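Local atomic coordinates of Serine/threonine protein kinase (Mycobacterium tuberculosis, PDB entry 4ESQ), a protein that is the extracellular sensor domain of the receptor kinase PknH, whose whole chain probably phosphorylates serine and threonine residues of proteins using ATP. Residues A92-T95 against A96-R100; E8-S11 against A12-L15. All coordinates share one frame; numbering follows the deposited sequence.

Interaction 1 (A92-T95 against A96-R100); sequences AFPT and ADKAR
Thr95 and Lys98 meet where the chain turns into the helix: the threonine hydroxyl OG1 accepts the backbone N-H of Lys98 at 3.2 Å, with an N-H...O angle of 160°. A chi1 of 59° sets OG1 between the backbone N and the carbonyl carbon, which turns it toward the amide of Lys98 in the first turn. Threonine suits the place because a short, branched side chain brings its hydroxyl back to the backbone with little freedom to swing. Its carbonyl O takes the next amide, Ala99 N, also at 3.2 Å, so one residue receives two N-H groups of the first turn. This is an N-cap, at the start of helix 96-111, which follows strand 84-92 and packs against the antiparallel sheet of the PknH extracellular domain. Two residues earlier, Phe93 turns a ring face to the helix, and Ala99 CA lies over it in a CH-pi contact, 4.0 Å from the centroid and offset toward the rim. Only a methyl stands on Ala99, which lets the ring come close; CB is 3.9 Å from Phe93 CD1. Both residues also touch Val166 of strand 165-173. Outside this greasy patch the Lys98 chain, extended beyond CG, crosses the Pro94 ring at about a right angle, its CD 4.0 Å from Pro94 CD, while its aliphatic CG also packs on Thr95 OG1.

Interaction 2 (E8-S11 against A12-L15); sequences ERLS and ALLL
Arg9 lays the face of its guanidinium over the methyl of Ala12, and its side chain curls to do so. From CB the chain runs to CG, then bends at chi2 (-73°) and again at chi3 (-65°), which folds the head back beside its own turn. NE comes to 4.1 Å from Ala12 CB, CZ is closer at 3.6 Å, and NH1 and NH2 follow at similar range, so the methyl sits over the centre of the flat group, 3.5 Å from its plane. Alanine suits this place because its one methyl meets the flat face and leaves the N-H groups at the rim to polar partners. NH2 makes a salt bridge with Glu194 at the chain's C-terminal end. The other flank is apolar. Leu10 CD2 meets Leu13 CD1 at 4.0 Å, the two branched side chains crossing obliquely, and Leu10 also lies on strands 69-76 and 84-92 while Leu13 touches Val191 of helix 179-192. The backbone closes the turn from Leu13 N to Leu10 O at 2.9 Å; Ala12 N to Arg9 O and Leu14 N to Ser11 O are weak. Bonds from residue i+3 back to residue i are those of successive 3-10-like turns, here forming an amphipathic run of turns near the N-terminus that sets its leucines on strands 69-76 and 84-92 and on helix 179-192, ahead of helix 17-24.

Strand 84-92 joins the two contacts: Ala92, at its end and the start of interaction 1, packs its CB on Leu10 CD1 of interaction 2 at 3.9 Å, although the centres lie about 16 Å apart. Each is partly buried: Phe93 and Ala99 in one, and the leucines in the other, lie inside, while Lys98 and Arg9 are exposed. Interaction 1 pairs an aromatic ring with an alanine, both touching strand 165-173; interaction 2 uses leucines, which reach strands 69-76 and 84-92 and helix 179-192. The backbones also differ. A side-chain cap and an i+4 bond open a regular helix in one, whereas i+3 bonds, two of them weak, shape a short run of turns in the other, where Arg9 pairs with the side chain of Glu194, the last residue.

Interaction 1 (A92-T95 against A96-R100)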
loop_
_atom_site.group_PDB
_atom_site.type_symbol
_atom_site.label_atom_id
_atom_site.label_comp_id
_atom_site.label_asym_id
_atom_site.label_seq_id
_atom_site.Cartn_x
_atom_site.Cartn_y
_atom_site.Cartn_z
ATOM N N ALA A 92 -8.776 9.649 -1.062
ATOM C CA ALA A 92 -9.109 11.059 -0.867
ATOM C C ALA A 92 -9.783 11.262 0.477
ATOM O O ALA A 92 -10.581 10.436 0.909
ATOM C CB ALA A 92 -10.016 11.557 -1.977
ATOM N N PHE A 93 -9.448 12.376 1.120
ATOM C CA PHE A 93 -10.083 12.803 2.357
ATOM C C PHE A 93 -10.590 14.221 2.137
ATOM O O PHE A 93 -10.179 14.882 1.199
ATOM C CB PHE A 93 -9.069 12.789 3.497
ATOM C CG PHE A 93 -8.696 11.408 3.953
ATOM C CD1 PHE A 93 -7.757 10.659 3.258
ATOM C CD2 PHE A 93 -9.286 10.867 5.083
ATOM C CE1 PHE A 93 -7.414 9.383 3.685
ATOM C CE2 PHE A 93 -8.953 9.593 5.514
ATOM C CZ PHE A 93 -8.010 8.847 4.809
ATOM N N PRO A 94 -11.497 14.691 3.000
ATOM C CA PRO A 94 -12.047 16.037 2.803
ATOM C C PRO A 94 -10.993 17.128 2.961
ATOM O O PRO A 94 -11.062 18.153 2.283
ATOM C CB PRO A 94 -13.099 16.153 3.906
ATOM C CG PRO A 94 -13.444 14.752 4.256
ATOM C CD PRO A 94 -12.203 13.941 4.047
ATOM N N THR A 95 -10.023 16.893 3.837
ATOM C CA THR A 95 -8.990 17.875 4.141
ATOM C C THR A 95 -7.639 17.205 4.310
ATOM O O THR A 95 -7.557 15.999 4.549
ATOM C CB THR A 95 -9.289 18.591 5.461
ATOM O OG1 THR A 95 -9.358 17.622 6.515
ATOM C CG2 THR A 95 -10.627 19.337 5.381
ATOM N N ALA A 96 -6.586 18.005 4.191
ATOM C CA ALA A 96 -5.234 17.578 4.520
ATOM C C ALA A 96 -5.152 17.061 5.955
ATOM O O ALA A 96 -4.520 16.047 6.212
ATOM C CB ALA A 96 -4.257 18.725 4.312
ATOM N N ASP A 97 -5.801 17.757 6.886
ATOM C CA ASP A 97 -5.789 17.357 8.292
ATOM C C ASP A 97 -6.221 15.903 8.509
ATOM O O ASP A 97 -5.573 15.155 9.246
ATOM C CB ASP A 97 -6.671 18.287 9.130
ATOM C CG ASP A 97 -6.096 19.682 9.246
ATOM O OD1 ASP A 97 -4.954 19.890 8.781
ATOM O OD2 ASP A 97 -6.776 20.565 9.808
ATOM N N LYS A 98 -7.316 15.504 7.871
ATOM C CA LYS A 98 -7.827 14.149 8.041
ATOM C C LYS A 98 -6.916 13.122 7.371
ATOM O O LYS A 98 -6.701 12.034 7.910
ATOM C CB LYS A 98 -9.270 14.038 7.536
ATOM C CG LYS A 98 -10.267 14.733 8.467
ATOM C CD LYS A 98 -11.675 14.768 7.894
ATOM C CE LYS A 98 -12.640 15.434 8.869
ATOM N NZ LYS A 98 -14.012 15.548 8.299
ATOM N N ALA A 99 -6.380 13.476 6.203
ATOM C CA ALA A 99 -5.414 12.616 5.523
ATOM C C ALA A 99 -4.177 12.401 6.395
ATOM O O ALA A 99 -3.710 11.273 6.574
ATOM C CB ALA A 99 -5.017 13.212 4.173
ATOM N N ARG A 100 -3.635 13.483 6.941
ATOM C CA ARG A 100 -2.450 13.368 7.790
ATOM C C ARG A 100 -2.719 12.560 9.064
ATOM O O ARG A 100 -1.881 11.772 9.507
ATOM C CB ARG A 100 -1.916 14.756 8.149
ATOM C CG ARG A 100 -1.604 15.586 6.927
ATOM C CD ARG A 100 -0.149 15.966 6.851
ATOM N NE ARG A 100 0.235 16.255 5.475
ATOM C CZ ARG A 100 1.491 16.299 5.041
ATOM N NH1 ARG A 100 1.734 16.557 3.762
ATOM N NH2 ARG A 100 2.496 16.077 5.886
#

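Interaction 2 (E8-S11 against A12-L15)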
loop_
_atom_site.group_PDB
_atom_site.type_symbol
_atom_site.label_atom_id
_atom_site.label_comp_id
_atom_site.label_asym_id
_atom_site.label_seq_id
_atom_site.Cartn_x
_atom_site.Cartn_y
_atom_site.Cartn_z
ATOM N N GLU A 8 -12.599 12.754 -8.415
ATOM C CA GLU A 8 -12.648 12.252 -9.781
ATOM C C GLU A 8 -11.283 12.234 -10.465
ATOM O O GLU A 8 -11.145 11.713 -11.575
ATOM C CB GLU A 8 -13.678 13.036 -10.604
ATOM C CG GLU A 8 -13.373 14.511 -10.725
ATOM C CD GLU A 8 -14.239 15.365 -9.826
ATOM O OE1 GLU A 8 -14.543 14.945 -8.683
ATOM O OE2 GLU A 8 -14.616 16.465 -10.272
ATOM N N ARG A 9 -10.269 12.769 -9.789
ATOM C CA ARG A 9 -8.921 12.820 -10.352
ATOM C C ARG A 9 -7.987 11.782 -9.745
ATOM O O ARG A 9 -6.809 11.745 -10.084
ATOM C CB ARG A 9 -8.318 14.217 -10.183
ATOM C CG ARG A 9 -8.856 15.252 -11.187
ATOM C CD ARG A 9 -8.306 15.036 -12.592
ATOM N NE ARG A 9 -6.860 15.253 -12.636
ATOM C CZ ARG A 9 -6.082 14.965 -13.677
ATOM N NH1 ARG A 9 -6.602 14.434 -14.783
ATOM N NH2 ARG A 9 -4.776 15.203 -13.606
ATOM N N LEU A 10 -8.514 10.937 -8.859
ATOM C CA LEU A 10 -7.681 9.961 -8.174
ATOM C C LEU A 10 -6.963 9.012 -9.136
ATOM O O LEU A 10 -5.777 8.751 -8.961
ATOM C CB LEU A 10 -8.487 9.167 -7.141
ATOM C CG LEU A 10 -8.883 9.898 -5.853
ATOM C CD1 LEU A 10 -9.742 8.994 -4.947
ATOM C CD2 LEU A 10 -7.656 10.377 -5.102
ATOM N N SER A 11 -7.662 8.525 -10.158
ATOM C CA SER A 11 -7.054 7.538 -11.056
ATOM C C SER A 11 -5.845 8.110 -11.795
ATOM O O SER A 11 -4.920 7.371 -12.162
ATOM C CB SER A 11 -8.076 6.971 -12.047
ATOM O OG SER A 11 -8.413 7.913 -13.046
ATOM N N ALA A 12 -5.852 9.424 -12.001
ATOM C CA ALA A 12 -4.750 10.095 -12.695
ATOM C C ALA A 12 -3.479 10.145 -11.849
ATOM O O ALA A 12 -2.411 10.502 -12.356
ATOM C CB ALA A 12 -5.162 11.499 -13.112
ATOM N N LEU A 13 -3.587 9.778 -10.570
ATOM C CA LEU A 13 -2.430 9.798 -9.662
ATOM C C LEU A 13 -1.645 8.483 -9.624
ATOM O O LEU A 13 -0.497 8.443 -9.161
ATOM C CB LEU A 13 -2.870 10.160 -8.239
ATOM C CG LEU A 13 -3.710 11.425 -8.096
ATOM C CD1 LEU A 13 -4.138 11.586 -6.652
ATOM C CD2 LEU A 13 -2.936 12.652 -8.567
ATOM N N LEU A 14 -2.250 7.404 -10.101
ATOM C CA LEU A 14 -1.585 6.113 -10.069
ATOM C C LEU A 14 -0.477 6.039 -11.115
ATOM O O LEU A 14 -0.428 6.846 -12.048
ATOM C CB LEU A 14 -2.593 4.975 -10.262
ATOM C CG LEU A 14 -3.712 4.909 -9.215
ATOM C CD1 LEU A 14 -4.628 3.732 -9.500
ATOM C CD2 LEU A 14 -3.157 4.823 -7.793
ATOM N N LEU A 15 0.416 5.069 -10.958
ATOM C CA LEU A 15 1.493 4.898 -11.918
ATOM C C LEU A 15 0.995 4.091 -13.106
ATOM O O LEU A 15 0.204 3.165 -12.953
ATOM C CB LEU A 15 2.690 4.218 -11.254
ATOM C CG LEU A 15 3.294 5.009 -10.092
ATOM C CD1 LEU A 15 4.644 4.423 -9.729
ATOM C CD2 LEU A 15 3.421 6.478 -10.468
#